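Local coordinates for protein MmeI (Methylophilus methylotrophus, PDB 5HR4) that is a Type IIL restriction-modification enzyme that binds DNA and probably methylates adenine at N6 using S-adenosyl-L-methionine, at residues D331-E336 against L348-K353; E376-E381 against I402-D407. All coordinates share one frame; numbering follows the deposited sequence.

Interaction 1: D331-E336 against L348-K353; sequences DELWVE and LAFHKK
Glu336 and Phe350 have the same first torsion: in each, CG lies trans to the backbone N (chi1 -176°), which sends the glutamate and the ring out from their helices to meet one another. Glu336 CG passes 3.6 Å from Phe350 CE1, and the chain, extended beyond it, carries the carboxylate on to the rim of the ring. The acid meets that rim rather than a face: OE1 lies in the ring plane, and Glu336 OE2 comes within 3.3 Å of Phe350 CD1. The carboxylate is turned 71° to the ring, a placing that would suit a negative charge beside the slightly positive C-H rim.

Lys353 arrives from the opposite direction, its chain bent in the middle, and brings NZ to the same carboxylate in a salt bridge. The modelled separation of 2.3 Å between Lys353 NZ and Glu336 OE1 is too short to trust at this resolution, so the pairing matters and its exact length does not. One turn back on each helix, Leu333 and Phe350 form the more buried side of the contact. Leu333 CD2 sits 4.3 Å from Phe350 CE1, and the backbone Leu333 O is 3.4 Å from Phe350 CZ, approaching the ring obliquely.

The two segments run nearly antiparallel, at 163°, but their axes stay 12.1 Å apart, so long side chains do the bridging. They belong to helices 318-340 and 344-355, a helical hairpin joined by a short link. Helix 368-388 packs against both arms: Leu380 touches Leu333 and Trp334, while Val384 touches Phe350. From the second arm the chain goes on to strand 359-361, inside the mixed sheet of the methyltransferase domain.

Interaction 2: E376-E381 against I402-D407; sequences ELRLLE and IQINVD
Ile404 and Glu381 come from opposite directions and lie alongside: CD1 of the isoleucine packs 3.4 Å from Glu381 CB, while the acid reaches back past it to the loop backbone. With Glu381 CG trans to the backbone N (chi1 -163°) and the chain extended beyond it, OE2 comes to two successive amides, Gln403 N at 2.9 Å and Ile404 N at 3.1 Å. The Gln403 amide uses the syn side, close to the carboxylate plane; the Ile404 amide comes from above, 43° out of that plane, yet its N-H still points almost straight at the oxygen (163°).

Helix 368-388 and this loop belong to a beta-alpha-beta crossover of the Rossmann-like methyltransferase fold: strand 359-361 leads into the helix, and the loop delivers the chain to the parallel neighbouring strand 409-413.

Ile402 crosses Glu381 at about a right angle, its CG1 3.3 Å from Glu381 OE1. Its CD1 then lies over one face of the Arg378 guanidinium, 3.6 Å from Arg378 NH2, a nitrogen that also hydrogen-bonds Asn434. With an alanine at Glu381, the two loop amides and His351 NE2 would probably lose their shared acceptor, and a gap would be likely to open beside Ile404 where CG and the carboxylate had been. On the helix's next turn back, Leu377 CB packs 4.3 Å from Ile404 CG2.

Interaction 2 is buried, whereas interaction 1 is only partly so, with Lys353 exposed. Interaction 1 holds two antiparallel helices together, mostly through long side chains and an ion pair at the more open side; interaction 2 fixes a loop to a helix by giving its backbone amides a buried carboxylate. They share no element, yet they touch: helix 368-388, which carries 376-381, also packs on both helices of interaction 1, and His351, in 348-353, probably donates from NE2 to Glu381 OE2, 3.0 Å away. So a glutamate pairs with a lysine in one place and serves mainly neutral N-H donors in the other.

Interaction 1: D331-E336 against L348-K353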
loop_
_atom_site.group_PDB
_atom_site.type_symbol
_atom_site.label_atom_id
_atom_site.label_comp_id
_atom_site.label_asym_id
_atom_site.label_seq_id
_atom_site.Cartn_x
_atom_site.Cartn_y
_atom_site.Cartn_z
ATOM N N ASP A 331 11.299 -20.403 -4.017
ATOM C CA ASP A 331 11.539 -21.146 -5.247
ATOM C C ASP A 331 12.958 -21.711 -5.284
ATOM O O ASP A 331 13.158 -22.872 -5.667
ATOM C CB ASP A 331 11.290 -20.276 -6.479
ATOM C CG ASP A 331 9.804 -19.971 -6.710
ATOM O OD1 ASP A 331 8.951 -20.688 -6.128
ATOM O OD2 ASP A 331 9.486 -19.018 -7.485
ATOM N N GLU A 332 13.963 -20.920 -4.886
ATOM C CA GLU A 332 15.321 -21.459 -4.963
ATOM C C GLU A 332 15.494 -22.625 -4.010
ATOM O O GLU A 332 16.223 -23.574 -4.320
ATOM C CB GLU A 332 16.380 -20.389 -4.694
ATOM N N LEU A 333 14.783 -22.609 -2.880
ATOM C CA LEU A 333 14.848 -23.735 -1.953
ATOM C C LEU A 333 14.231 -25.003 -2.537
ATOM O O LEU A 333 14.612 -26.111 -2.143
ATOM C CB LEU A 333 14.162 -23.372 -0.637
ATOM C CG LEU A 333 14.883 -22.343 0.232
ATOM C CD1 LEU A 333 14.087 -22.116 1.495
ATOM C CD2 LEU A 333 16.291 -22.810 0.569
ATOM N N TRP A 334 13.284 -24.879 -3.463
ATOM C CA TRP A 334 12.732 -26.085 -4.073
ATOM C C TRP A 334 13.614 -26.599 -5.208
ATOM O O TRP A 334 13.778 -27.817 -5.373
ATOM C CB TRP A 334 11.308 -25.827 -4.550
ATOM C CG TRP A 334 10.344 -25.982 -3.437
ATOM C CD1 TRP A 334 9.798 -24.985 -2.666
ATOM C CD2 TRP A 334 9.829 -27.209 -2.930
ATOM N NE1 TRP A 334 8.960 -25.526 -1.727
ATOM C CE2 TRP A 334 8.961 -26.891 -1.867
ATOM C CE3 TRP A 334 9.996 -28.547 -3.289
ATOM C CZ2 TRP A 334 8.270 -27.863 -1.150
ATOM C CZ3 TRP A 334 9.304 -29.509 -2.584
ATOM C CH2 TRP A 334 8.456 -29.162 -1.521
ATOM N N VAL A 335 14.208 -25.701 -5.989
ATOM C CA VAL A 335 15.191 -26.156 -6.963
ATOM C C VAL A 335 16.317 -26.880 -6.244
ATOM O O VAL A 335 16.657 -28.017 -6.583
ATOM C CB VAL A 335 15.700 -24.980 -7.819
ATOM C CG1 VAL A 335 16.915 -25.366 -8.649
ATOM C CG2 VAL A 335 14.590 -24.481 -8.726
ATOM N N GLU A 336 16.875 -26.261 -5.204
ATOM C CA GLU A 336 17.972 -26.907 -4.488
ATOM C C GLU A 336 17.534 -28.249 -3.920
ATOM O O GLU A 336 18.273 -29.236 -4.010
ATOM C CB GLU A 336 18.504 -25.993 -3.385
ATOM C CG GLU A 336 19.732 -26.534 -2.626
ATOM C CD GLU A 336 20.187 -25.593 -1.500
ATOM O OE1 GLU A 336 19.636 -24.468 -1.420
ATOM O OE2 GLU A 336 21.081 -25.964 -0.695
ATOM N N LEU A 348 21.224 -33.981 4.079
ATOM C CA LEU A 348 21.467 -33.659 5.483
ATOM C C LEU A 348 21.978 -32.232 5.631
ATOM O O LEU A 348 21.488 -31.466 6.472
ATOM C CB LEU A 348 22.458 -34.661 6.075
ATOM C CG LEU A 348 21.840 -36.022 6.404
ATOM C CD1 LEU A 348 22.878 -37.147 6.389
ATOM C CD2 LEU A 348 21.142 -35.943 7.749
ATOM N N ALA A 349 22.963 -31.852 4.812
ATOM C CA ALA A 349 23.448 -30.479 4.849
ATOM C C ALA A 349 22.328 -29.504 4.500
ATOM O O ALA A 349 22.236 -28.416 5.088
ATOM C CB ALA A 349 24.641 -30.316 3.904
ATOM N N PHE A 350 21.440 -29.902 3.576
ATOM C CA PHE A 350 20.303 -29.062 3.204
ATOM C C PHE A 350 19.350 -28.862 4.374
ATOM O O PHE A 350 18.802 -27.765 4.551
ATOM C CB PHE A 350 19.569 -29.677 2.018
ATOM C CG PHE A 350 18.428 -28.847 1.501
ATOM C CD1 PHE A 350 18.665 -27.683 0.790
ATOM C CD2 PHE A 350 17.112 -29.252 1.695
ATOM C CE1 PHE A 350 17.618 -26.928 0.295
ATOM C CE2 PHE A 350 16.048 -28.496 1.203
ATOM C CZ PHE A 350 16.302 -27.336 0.503
ATOM N N HIS A 351 19.143 -29.898 5.192
ATOM C CA HIS A 351 18.284 -29.712 6.356
ATOM C C HIS A 351 18.884 -28.699 7.321
ATOM O O HIS A 351 18.201 -27.760 7.754
ATOM C CB HIS A 351 18.038 -31.023 7.085
ATOM C CG HIS A 351 16.748 -31.036 7.840
ATOM N ND1 HIS A 351 16.298 -32.133 8.546
ATOM C CD2 HIS A 351 15.792 -30.085 7.971
ATOM C CE1 HIS A 351 15.121 -31.857 9.078
ATOM N NE2 HIS A 351 14.791 -30.621 8.743
ATOM N N LYS A 352 20.158 -28.890 7.687
ATOM C CA LYS A 352 20.808 -27.963 8.608
ATOM C C LYS A 352 20.773 -26.547 8.064
ATOM O O LYS A 352 20.612 -25.595 8.838
ATOM C CB LYS A 352 22.251 -28.395 8.886
ATOM N N LYS A 353 20.877 -26.388 6.739
ATOM C CA LYS A 353 20.730 -25.058 6.157
ATOM C C LYS A 353 19.323 -24.509 6.369
ATOM O O LYS A 353 19.159 -23.318 6.648
ATOM C CB LYS A 353 21.071 -25.061 4.664
ATOM C CG LYS A 353 21.316 -23.645 4.124
ATOM C CD LYS A 353 20.576 -23.366 2.815
ATOM C CE LYS A 353 21.412 -23.732 1.601
ATOM N NZ LYS A 353 20.741 -23.369 0.319
#

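Interaction 2: E376-E381 against I402-D407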
loop_
_atom_site.group_PDB
_atom_site.type_symbol
_atom_site.label_atom_id
_atom_site.label_comp_id
_atom_site.label_asym_id
_atom_site.label_seq_id
_atom_site.Cartn_x
_atom_site.Cartn_y
_atom_site.Cartn_z
ATOM N N GLU A 376 5.317 -22.878 4.559
ATOM C CA GLU A 376 6.050 -23.376 3.403
ATOM C C GLU A 376 7.305 -24.130 3.826
ATOM O O GLU A 376 7.638 -25.185 3.262
ATOM C CB GLU A 376 6.388 -22.208 2.483
ATOM C CG GLU A 376 5.134 -21.574 1.923
ATOM C CD GLU A 376 4.275 -22.606 1.223
ATOM O OE1 GLU A 376 4.805 -23.283 0.316
ATOM O OE2 GLU A 376 3.095 -22.774 1.594
ATOM N N LEU A 377 8.013 -23.614 4.820
ATOM C CA LEU A 377 9.191 -24.322 5.288
ATOM C C LEU A 377 8.810 -25.658 5.887
ATOM O O LEU A 377 9.450 -26.678 5.605
ATOM C CB LEU A 377 9.951 -23.466 6.289
ATOM C CG LEU A 377 11.185 -22.865 5.640
ATOM C CD1 LEU A 377 10.785 -21.982 4.482
ATOM C CD2 LEU A 377 11.930 -22.086 6.683
ATOM N N ARG A 378 7.742 -25.693 6.678
ATOM C CA ARG A 378 7.322 -26.984 7.206
ATOM C C ARG A 378 6.962 -27.945 6.071
ATOM O O ARG A 378 7.413 -29.096 6.056
ATOM C CB ARG A 378 6.173 -26.812 8.197
ATOM C CG ARG A 378 6.645 -26.317 9.581
ATOM C CD ARG A 378 7.543 -27.351 10.277
ATOM N NE ARG A 378 6.791 -28.567 10.568
ATOM C CZ ARG A 378 6.064 -28.758 11.665
ATOM N NH1 ARG A 378 5.995 -27.821 12.605
ATOM N NH2 ARG A 378 5.403 -29.891 11.832
ATOM N N LEU A 379 6.200 -27.475 5.076
ATOM C CA LEU A 379 5.836 -28.347 3.962
ATOM C C LEU A 379 7.075 -28.864 3.247
ATOM O O LEU A 379 7.195 -30.071 2.978
ATOM C CB LEU A 379 4.911 -27.622 2.986
ATOM C CG LEU A 379 3.461 -27.443 3.435
ATOM C CD1 LEU A 379 2.635 -26.801 2.349
ATOM C CD2 LEU A 379 2.881 -28.775 3.816
ATOM N N LEU A 380 8.020 -27.969 2.940
ATOM C CA LEU A 380 9.282 -28.409 2.354
ATOM C C LEU A 380 9.953 -29.456 3.235
ATOM O O LEU A 380 10.289 -30.553 2.770
ATOM C CB LEU A 380 10.197 -27.214 2.154
ATOM C CG LEU A 380 11.589 -27.543 1.664
ATOM C CD1 LEU A 380 11.501 -28.341 0.374
ATOM C CD2 LEU A 380 12.280 -26.231 1.419
ATOM N N GLU A 381 10.100 -29.147 4.530
ATOM C CA GLU A 381 10.716 -30.053 5.496
ATOM C C GLU A 381 10.032 -31.413 5.594
ATOM O O GLU A 381 10.649 -32.355 6.100
ATOM C CB GLU A 381 10.724 -29.412 6.888
ATOM C CG GLU A 381 11.691 -30.080 7.830
ATOM C CD GLU A 381 11.309 -29.940 9.293
ATOM O OE1 GLU A 381 10.089 -29.929 9.597
ATOM O OE2 GLU A 381 12.242 -29.854 10.137
ATOM N N ILE A 402 12.691 -33.964 13.047
ATOM C CA ILE A 402 12.251 -32.589 12.795
ATOM C C ILE A 402 13.214 -31.575 13.404
ATOM O O ILE A 402 13.920 -31.857 14.382
ATOM C CB ILE A 402 10.831 -32.370 13.346
ATOM C CG1 ILE A 402 10.162 -31.169 12.665
ATOM C CG2 ILE A 402 10.879 -32.150 14.843
ATOM C CD1 ILE A 402 8.641 -31.132 12.821
ATOM N N GLN A 403 13.236 -30.375 12.823
ATOM C CA GLN A 403 14.125 -29.313 13.287
ATOM C C GLN A 403 13.482 -27.926 13.266
ATOM O O GLN A 403 13.496 -27.211 14.282
ATOM C CB GLN A 403 15.403 -29.300 12.453
ATOM C CG GLN A 403 16.423 -30.319 12.902
ATOM C CD GLN A 403 17.818 -29.920 12.487
ATOM O OE1 GLN A 403 18.392 -28.974 13.031
ATOM N NE2 GLN A 403 18.371 -30.624 11.509
ATOM N N ILE A 404 12.911 -27.558 12.113
ATOM C CA ILE A 404 12.378 -26.221 11.890
ATOM C C ILE A 404 11.366 -25.836 12.971
ATOM O O ILE A 404 10.595 -26.674 13.462
ATOM C CB ILE A 404 11.795 -26.182 10.467
ATOM C CG1 ILE A 404 12.950 -26.366 9.487
ATOM C CG2 ILE A 404 11.096 -24.873 10.158
ATOM C CD1 ILE A 404 12.520 -26.736 8.111
ATOM N N ASN A 405 11.394 -24.567 13.384
ATOM C CA ASN A 405 10.593 -24.149 14.528
ATOM C C ASN A 405 10.466 -22.629 14.546
ATOM O O ASN A 405 11.211 -21.903 13.879
ATOM C CB ASN A 405 11.193 -24.658 15.848
ATOM C CG ASN A 405 10.128 -25.082 16.853
ATOM O OD1 ASN A 405 8.991 -24.583 16.842
ATOM N ND2 ASN A 405 10.491 -26.006 17.724
ATOM N N VAL A 406 9.512 -22.161 15.355
ATOM C CA VAL A 406 9.165 -20.745 15.421
ATOM C C VAL A 406 10.317 -19.874 15.904
ATOM O O VAL A 406 10.349 -18.684 15.597
ATOM C CB VAL A 406 7.922 -20.568 16.314
ATOM C CG1 VAL A 406 6.760 -21.329 15.713
ATOM C CG2 VAL A 406 8.207 -21.106 17.714
ATOM N N ASP A 407 11.278 -20.426 16.615
ATOM C CA ASP A 407 12.390 -19.544 17.018
ATOM C C ASP A 407 13.182 -19.028 15.846
ATOM O O ASP A 407 14.206 -18.395 16.041
ATOM C CB ASP A 407 13.332 -20.238 18.015
ATOM C CG ASP A 407 13.819 -21.609 17.540
ATOM O OD1 ASP A 407 13.867 -21.872 16.322
ATOM O OD2 ASP A 407 14.187 -22.432 18.413
#